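Local coordinates for protein telomerase reverse transcriptase (Candida albicans SC5314, PDB 6ZDQ) that probably extends chromosome ends as a telomerase, copying a template within its RNA component into telomeric DNA repeats by reverse transcription, at residues K221-K233 against I244-N256. Numbering follows the deposited sequence.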
ATOM      1  N   LYS A 221       1.496 -16.345 -32.106  1.00167.66           N
ATOM      2  CA  LYS A 221       2.500 -15.578 -32.833  1.00157.62           C
ATOM      3  C   LYS A 221       2.483 -14.090 -32.494  1.00153.09           C
ATOM      4  O   LYS A 221       3.206 -13.320 -33.135  1.00160.73           O
ATOM      5  CB  LYS A 221       2.326 -15.779 -34.341  1.00151.79           C
ATOM      6  CG  LYS A 221       0.884 -15.843 -34.810  1.00156.98           C
ATOM      7  CD  LYS A 221       0.814 -16.273 -36.268  1.00163.85           C
ATOM      8  CE  LYS A 221      -0.619 -16.499 -36.719  1.00163.44           C
ATOM      9  NZ  LYS A 221      -0.682 -16.980 -38.128  1.00161.35           N
ATOM     10  N   ILE A 222       1.682 -13.666 -31.512  1.00150.28           N
ATOM     11  CA  ILE A 222       1.803 -12.307 -30.996  1.00150.82           C
ATOM     12  C   ILE A 222       2.983 -12.187 -30.042  1.00152.10           C
ATOM     13  O   ILE A 222       3.442 -11.070 -29.765  1.00157.28           O
ATOM     14  CB  ILE A 222       0.510 -11.856 -30.293  1.00151.43           C
ATOM     15  CG1 ILE A 222       0.416 -10.329 -30.260  1.00142.99           C
ATOM     16  CG2 ILE A 222       0.458 -12.396 -28.874  1.00137.06           C
ATOM     17  CD1 ILE A 222       0.312  -9.690 -31.624  1.00141.52           C
ATOM     18  N   GLN A 223       3.481 -13.316 -29.530  1.00150.08           N
ATOM     19  CA  GLN A 223       4.605 -13.299 -28.600  1.00145.72           C
ATOM     20  C   GLN A 223       5.881 -12.793 -29.263  1.00155.19           C
ATOM     21  O   GLN A 223       6.764 -12.261 -28.581  1.00163.48           O
ATOM     22  CB  GLN A 223       4.814 -14.703 -28.025  1.00155.83           C
ATOM     23  CG  GLN A 223       5.661 -14.767 -26.766  1.00137.92           C
ATOM     24  CD  GLN A 223       5.635 -16.142 -26.120  1.00137.10           C
ATOM     25  OE1 GLN A 223       4.959 -17.052 -26.600  1.00121.48           O
ATOM     26  NE2 GLN A 223       6.371 -16.299 -25.024  1.00129.63           N
ATOM     27  N   ARG A 224       5.999 -12.947 -30.584  1.00161.84           N
ATOM     28  CA  ARG A 224       7.193 -12.504 -31.293  1.00168.24           C
ATOM     29  C   ARG A 224       7.278 -10.988 -31.438  1.00178.05           C
ATOM     30  O   ARG A 224       8.312 -10.488 -31.894  1.00177.19           O
ATOM     31  CB  ARG A 224       7.259 -13.146 -32.680  1.00172.60           C
ATOM     32  CG  ARG A 224       6.277 -12.564 -33.681  1.00172.35           C
ATOM     33  CD  ARG A 224       6.755 -12.785 -35.106  1.00178.75           C
ATOM     34  NE  ARG A 224       8.109 -12.272 -35.307  1.00205.85           N
ATOM     35  CZ  ARG A 224       8.396 -11.006 -35.595  1.00198.31           C
ATOM     36  NH1 ARG A 224       7.423 -10.114 -35.720  1.00186.96           N
ATOM     37  NH2 ARG A 224       9.657 -10.632 -35.761  1.00182.44           N
ATOM     38  N   GLU A 225       6.234 -10.252 -31.072  1.00162.49           N
ATOM     39  CA  GLU A 225       6.229  -8.800 -31.171  1.00153.10           C
ATOM     40  C   GLU A 225       6.608  -8.181 -29.831  1.00152.23           C
ATOM     41  O   GLU A 225       6.266  -8.703 -28.767  1.00149.00           O
ATOM     42  CB  GLU A 225       4.856  -8.284 -31.609  1.00136.26           C
ATOM     43  CG  GLU A 225       4.366  -8.841 -32.935  1.00156.22           C
ATOM     44  CD  GLU A 225       3.014  -8.283 -33.342  1.00145.01           C
ATOM     45  OE1 GLU A 225       2.521  -7.354 -32.666  1.00133.14           O
ATOM     46  OE2 GLU A 225       2.442  -8.775 -34.337  1.00136.99           O
ATOM     47  N   GLN A 226       7.320  -7.058 -29.893  1.00154.31           N
ATOM     48  CA  GLN A 226       7.745  -6.345 -28.691  1.00157.69           C
ATOM     49  C   GLN A 226       6.667  -5.329 -28.330  1.00141.73           C
ATOM     50  O   GLN A 226       6.549  -4.271 -28.955  1.00138.77           O
ATOM     51  CB  GLN A 226       9.104  -5.685 -28.899  1.00161.92           C
ATOM     52  CG  GLN A 226       9.284  -5.003 -30.244  1.00145.30           C
ATOM     53  CD  GLN A 226      10.646  -4.355 -30.373  1.00164.42           C
ATOM     54  OE1 GLN A 226      11.441  -4.371 -29.433  1.00154.57           O
ATOM     55  NE2 GLN A 226      10.923  -3.781 -31.538  1.00158.97           N
ATOM     56  N   LEU A 227       5.873  -5.660 -27.323  1.00124.72           N
ATOM     57  CA  LEU A 227       4.771  -4.853 -26.832  1.00123.20           C
ATOM     58  C   LEU A 227       4.826  -4.823 -25.320  1.00120.28           C
ATOM     59  O   LEU A 227       5.463  -5.685 -24.695  1.00126.51           O
ATOM     60  CB  LEU A 227       3.421  -5.423 -27.295  1.00129.10           C
ATOM     61  CG  LEU A 227       3.197  -5.544 -28.800  1.00125.61           C
ATOM     62  CD1 LEU A 227       1.856  -6.198 -29.081  1.00124.95           C
ATOM     63  CD2 LEU A 227       3.280  -4.175 -29.456  1.00127.84           C
ATOM     64  N   PRO A 228       4.184  -3.844 -24.682  1.00119.59           N
ATOM     65  CA  PRO A 228       4.105  -3.849 -23.217  1.00122.39           C
ATOM     66  C   PRO A 228       3.422  -5.116 -22.722  1.00117.67           C
ATOM     67  O   PRO A 228       2.314  -5.451 -23.147  1.00139.61           O
ATOM     68  CB  PRO A 228       3.281  -2.598 -22.899  1.00139.36           C
ATOM     69  CG  PRO A 228       3.487  -1.707 -24.079  1.00144.74           C
ATOM     70  CD  PRO A 228       3.595  -2.621 -25.262  1.00120.93           C
ATOM     71  N   CYS A 229       4.094  -5.824 -21.819  1.00116.28           N
ATOM     72  CA  CYS A 229       3.634  -7.127 -21.362  1.00127.71           C
ATOM     73  C   CYS A 229       3.518  -7.133 -19.846  1.00108.27           C
ATOM     74  O   CYS A 229       4.474  -6.789 -19.144  1.00130.32           O
ATOM     75  CB  CYS A 229       4.581  -8.238 -21.825  1.00111.63           C
ATOM     76  SG  CYS A 229       3.913  -9.903 -21.623  1.00160.91           S
ATOM     77  N   GLY A 230       2.349  -7.528 -19.348  1.00129.02           N
ATOM     78  CA  GLY A 230       2.135  -7.658 -17.921  1.00123.01           C
ATOM     79  C   GLY A 230       1.679  -9.048 -17.529  1.00138.43           C
ATOM     80  O   GLY A 230       1.645  -9.954 -18.368  1.00151.65           O
ATOM     81  N   LYS A 231       1.323  -9.234 -16.259  1.00143.30           N
ATOM     82  CA  LYS A 231       0.888 -10.527 -15.742  1.00115.07           C
ATOM     83  C   LYS A 231      -0.434 -10.333 -15.015  1.00107.19           C
ATOM     84  O   LYS A 231      -0.497  -9.603 -14.021  1.00120.06           O
ATOM     85  CB  LYS A 231       1.945 -11.133 -14.813  1.00112.09           C
ATOM     86  CG  LYS A 231       2.036 -12.652 -14.875  1.00127.53           C
ATOM     87  CD  LYS A 231       3.437 -13.144 -14.521  1.00123.10           C
ATOM     88  CE  LYS A 231       3.740 -12.988 -13.038  1.00120.57           C
ATOM     89  NZ  LYS A 231       2.973 -13.960 -12.210  1.00128.72           N
ATOM     90  N   ILE A 232      -1.486 -10.979 -15.515  1.00102.05           N
ATOM     91  CA  ILE A 232      -2.819 -10.813 -14.945  1.00127.02           C
ATOM     92  C   ILE A 232      -2.883 -11.514 -13.593  1.00107.74           C
ATOM     93  O   ILE A 232      -2.599 -12.712 -13.483  1.00100.37           O
ATOM     94  CB  ILE A 232      -3.893 -11.347 -15.902  1.00120.42           C
ATOM     95  CG1 ILE A 232      -3.852 -10.572 -17.221  1.00113.55           C
ATOM     96  CG2 ILE A 232      -5.272 -11.254 -15.264  1.00100.03           C
ATOM     97  CD1 ILE A 232      -4.897 -11.010 -18.221  1.00111.25           C
ATOM     98  N   LYS A 233      -3.252 -10.763 -12.557  1.00 98.53           N
ATOM     99  CA  LYS A 233      -3.424 -11.293 -11.214  1.00104.22           C
ATOM    100  C   LYS A 233      -4.731 -10.774 -10.627  1.00111.15           C
ATOM    101  O   LYS A 233      -5.308  -9.796 -11.110  1.00119.88           O
ATOM    102  CB  LYS A 233      -2.242 -10.917 -10.308  1.00106.81           C
ATOM    103  CG  LYS A 233      -0.910 -11.503 -10.757  1.00101.19           C
ATOM    104  CD  LYS A 233       0.216 -11.114  -9.811  1.00131.62           C
ATOM    105  CE  LYS A 233       1.545 -11.712 -10.251  1.00137.71           C
ATOM    106  NZ  LYS A 233       2.671 -11.312  -9.361  1.00131.15           N
ATOM    107  N   ILE A 244      -5.802  -6.796 -11.905  1.00 99.16           N
ATOM    108  CA  ILE A 244      -4.693  -5.886 -12.141  1.00100.38           C
ATOM    109  C   ILE A 244      -3.668  -6.593 -13.017  1.00110.44           C
ATOM    110  O   ILE A 244      -3.692  -7.815 -13.189  1.00 98.69           O
ATOM    111  CB  ILE A 244      -4.048  -5.393 -10.829  1.00 98.63           C
ATOM    112  CG1 ILE A 244      -3.514  -6.573 -10.012  1.00 98.49           C
ATOM    113  CG2 ILE A 244      -5.047  -4.581 -10.017  1.00100.41           C
ATOM    114  CD1 ILE A 244      -2.009  -6.740 -10.084  1.00 96.23           C
ATOM    115  N   CYS A 245      -2.759  -5.801 -13.577  1.00110.34           N
ATOM    116  CA  CYS A 245      -1.714  -6.307 -14.457  1.00100.59           C
ATOM    117  C   CYS A 245      -0.382  -5.738 -13.998  1.00100.48           C
ATOM    118  O   CYS A 245      -0.212  -4.515 -13.954  1.00117.83           O
ATOM    119  CB  CYS A 245      -1.997  -5.930 -15.913  1.00102.50           C
ATOM    120  SG  CYS A 245      -1.233  -7.018 -17.130  1.00114.16           S
ATOM    121  N   VAL A 246       0.552  -6.614 -13.653  1.00 99.45           N
ATOM    122  CA  VAL A 246       1.871  -6.219 -13.166  1.00106.46           C
ATOM    123  C   VAL A 246       2.865  -6.357 -14.323  1.00119.78           C
ATOM    124  O   VAL A 246       3.051  -7.473 -14.825  1.00119.77           O
ATOM    125  CB  VAL A 246       2.310  -7.055 -11.955  1.00 97.49           C
ATOM    126  CG1 VAL A 246       1.696  -6.495 -10.683  1.00106.74           C
ATOM    127  CG2 VAL A 246       1.911  -8.513 -12.131  1.00112.09           C
ATOM    128  N   PRO A 247       3.488  -5.271 -14.771  1.00129.01           N
ATOM    129  CA  PRO A 247       4.443  -5.377 -15.885  1.00134.44           C
ATOM    130  C   PRO A 247       5.612  -6.284 -15.531  1.00123.23           C
ATOM    131  O   PRO A 247       6.250  -6.127 -14.487  1.00141.46           O
ATOM    132  CB  PRO A 247       4.894  -3.927 -16.103  1.00110.48           C
ATOM    133  CG  PRO A 247       3.810  -3.090 -15.497  1.00105.71           C
ATOM    134  CD  PRO A 247       3.303  -3.880 -14.331  1.00103.28           C
ATOM    135  N   ILE A 248       5.888  -7.242 -16.412  1.00128.79           N
ATOM    136  CA  ILE A 248       7.009  -8.153 -16.226  1.00143.79           C
ATOM    137  C   ILE A 248       8.306  -7.445 -16.595  1.00123.63           C
ATOM    138  O   ILE A 248       8.335  -6.554 -17.453  1.00118.47           O
ATOM    139  CB  ILE A 248       6.816  -9.441 -17.051  1.00136.97           C
ATOM    140  CG1 ILE A 248       6.752  -9.118 -18.545  1.00132.09           C
ATOM    141  CG2 ILE A 248       5.563 -10.178 -16.602  1.00126.24           C
ATOM    142  CD1 ILE A 248       6.658 -10.340 -19.425  1.00131.61           C
ATOM    143  N   LYS A 249       9.391  -7.842 -15.939  1.00122.30           N
ATOM    144  CA  LYS A 249      10.702  -7.236 -16.171  1.00122.53           C
ATOM    145  C   LYS A 249      11.474  -7.972 -17.263  1.00127.57           C
ATOM    146  O   LYS A 249      12.611  -8.401 -17.075  1.00123.63           O
ATOM    147  CB  LYS A 249      11.489  -7.197 -14.867  1.00121.54           C
ATOM    148  CG  LYS A 249      10.781  -6.442 -13.751  1.00110.15           C
ATOM    149  CD  LYS A 249      11.641  -6.339 -12.502  1.00121.57           C
ATOM    150  CE  LYS A 249      10.931  -5.551 -11.413  1.00109.12           C
ATOM    151  NZ  LYS A 249      11.789  -5.364 -10.211  1.00132.52           N
ATOM    152  N   ARG A 250      10.843  -8.109 -18.425  1.00126.06           N
ATOM    153  CA  ARG A 250      11.429  -8.771 -19.586  1.00124.68           C
ATOM    154  C   ARG A 250      10.554  -8.444 -20.791  1.00118.97           C
ATOM    155  O   ARG A 250       9.575  -7.699 -20.687  1.00115.85           O
ATOM    156  CB  ARG A 250      11.553 -10.281 -19.365  1.00133.86           C
ATOM    157  CG  ARG A 250      10.228 -10.978 -19.106  1.00131.02           C
ATOM    158  CD  ARG A 250      10.389 -12.153 -18.151  1.00138.11           C
ATOM    159  NE  ARG A 250      11.255 -13.199 -18.688  1.00138.48           N
ATOM    160  CZ  ARG A 250      11.513 -14.343 -18.065  1.00153.26           C
ATOM    161  NH1 ARG A 250      10.971 -14.590 -16.880  1.00161.16           N
ATOM    162  NH2 ARG A 250      12.311 -15.242 -18.624  1.00160.42           N
ATOM    163  N   SER A 251      10.911  -9.011 -21.938  1.00118.41           N
ATOM    164  CA  SER A 251      10.177  -8.795 -23.175  1.00125.70           C
ATOM    165  C   SER A 251       9.234  -9.964 -23.449  1.00141.48           C
ATOM    166  O   SER A 251       9.301 -11.018 -22.812  1.00140.05           O
ATOM    167  CB  SER A 251      11.141  -8.595 -24.348  1.00123.02           C
ATOM    168  OG  SER A 251      11.956  -9.734 -24.549  1.00131.84           O
ATOM    169  N   LEU A 252       8.332  -9.754 -24.413  1.00143.54           N
ATOM    170  CA  LEU A 252       7.377 -10.794 -24.785  1.00129.03           C
ATOM    171  C   LEU A 252       8.084 -12.025 -25.344  1.00134.84           C
ATOM    172  O   LEU A 252       7.751 -13.162 -24.988  1.00138.82           O
ATOM    173  CB  LEU A 252       6.374 -10.240 -25.800  1.00117.16           C
ATOM    174  CG  LEU A 252       4.932 -10.056 -25.323  1.00115.41           C
ATOM    175  CD1 LEU A 252       4.104  -9.343 -26.379  1.00118.48           C
ATOM    176  CD2 LEU A 252       4.311 -11.400 -24.975  1.00134.82           C
ATOM    177  N   LYS A 253       9.069 -11.816 -26.221  1.00152.07           N
ATOM    178  CA  LYS A 253       9.737 -12.936 -26.879  1.00150.60           C
ATOM    179  C   LYS A 253      10.468 -13.828 -25.881  1.00149.83           C
ATOM    180  O   LYS A 253      10.390 -15.059 -25.964  1.00158.92           O
ATOM    181  CB  LYS A 253      10.714 -12.417 -27.937  1.00158.86           C
ATOM    182  CG  LYS A 253      10.052 -11.869 -29.193  1.00154.97           C
ATOM    183  CD  LYS A 253      11.081 -11.480 -30.246  1.00143.05           C
ATOM    184  CE  LYS A 253      11.631 -10.084 -30.002  1.00152.71           C
ATOM    185  NZ  LYS A 253      10.600  -9.036 -30.245  1.00156.16           N
ATOM    186  N   LEU A 254      11.186 -13.227 -24.936  1.00165.15           N
ATOM    187  CA  LEU A 254      12.059 -13.964 -24.031  1.00165.06           C
ATOM    188  C   LEU A 254      11.331 -14.527 -22.814  1.00166.40           C
ATOM    189  O   LEU A 254      11.950 -15.239 -22.017  1.00189.03           O
ATOM    190  CB  LEU A 254      13.218 -13.064 -23.579  1.00165.58           C
ATOM    191  CG  LEU A 254      14.395 -12.824 -24.539  1.00176.61           C
ATOM    192  CD1 LEU A 254      13.987 -12.060 -25.794  1.00167.22           C
ATOM    193  CD2 LEU A 254      15.532 -12.100 -23.828  1.00183.25           C
ATOM    194  N   LEU A 255      10.047 -14.227 -22.657  1.00150.43           N
ATOM    195  CA  LEU A 255       9.259 -14.695 -21.529  1.00160.14           C
ATOM    196  C   LEU A 255       9.106 -16.218 -21.568  1.00171.15           C
ATOM    197  O   LEU A 255       9.395 -16.878 -22.570  1.00169.50           O
ATOM    198  CB  LEU A 255       7.887 -14.009 -21.545  1.00143.73           C
ATOM    199  CG  LEU A 255       6.768 -14.357 -20.556  1.00164.43           C
ATOM    200  CD1 LEU A 255       7.163 -14.008 -19.128  1.00164.83           C
ATOM    201  CD2 LEU A 255       5.470 -13.670 -20.948  1.00152.80           C
ATOM    202  N   ASN A 256       8.630 -16.770 -20.448  1.00159.00           N
ATOM    203  CA  ASN A 256       8.063 -18.119 -20.385  1.00171.32           C
ATOM    204  C   ASN A 256       9.051 -19.205 -20.832  1.00172.14           C
ATOM    205  O   ASN A 256       8.846 -19.877 -21.845  1.00176.28           O
ATOM    206  CB  ASN A 256       6.771 -18.181 -21.208  1.00174.92           C
ATOM    207  CG  ASN A 256       5.980 -19.452 -20.958  1.00175.96           C
ATOM    208  OD1 ASN A 256       6.064 -20.412 -21.723  1.00188.19           O
ATOM    209  ND2 ASN A 256       5.205 -19.463 -19.880  1.00164.93           N
TER
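Lys233 and Ile244 pair through both backbone bonds of an antiparallel hydrogen-bonded pair, Lys233 N to Ile244 O at 3.0 Å and Ile244 N to Lys233 O at 3.1 Å, both nearly straight. They belong to a beta hairpin of strands 229-236 and 241-247, whose second strand is an outermost one of a mixed five-stranded sheet; on the far side of the first, Gly230 bonds to the backbone of Val436 and Ser438. The ladder continues at Lys231 and Val246, where Val246 N reaches Lys231 O from above the carbonyl plane and the return bond is weak. Past the strand end, Ile248 N still donates to Cys229 O at 3.1 Å; from there the two backbones part, and they approach again at the type I turn from Ile222 to Glu225. At this turn Lys253, its chain bent at both outer torsions, curls over the backbone and gives NZ to Arg224 O, at 3.2 Å and well out of the carbonyl plane. A weak bond runs from Gln223 NE2 to Leu252 O.

Between the hairpin and the turn the packing is apolar. Leu252 points into the bend of 221-233, with CD1 beside Glu225 O and Leu227 CB, while Leu448 of strand 446-451 touches it from outside the pair. Cys229 has SG anti to its backbone N (chi1 -167°), which sets the sulfur among Leu252 CD2, Leu255 CD2 and Ile248 CD1; Cys229 SG to Ile248 CD1 is 3.5 Å. On the hairpin itself, on the sheet face carrying Lys231, Lys233, Ile244 and Val246, the extended Lys233 chain crosses Val246 at about a right angle, Lys233 CE lying 3.7 Å from Val246 CG2. The hairpin face of Ile232 and Cys245 is buried, and there Cys245 SG rests against Gly230 CA, 3.5 Å away.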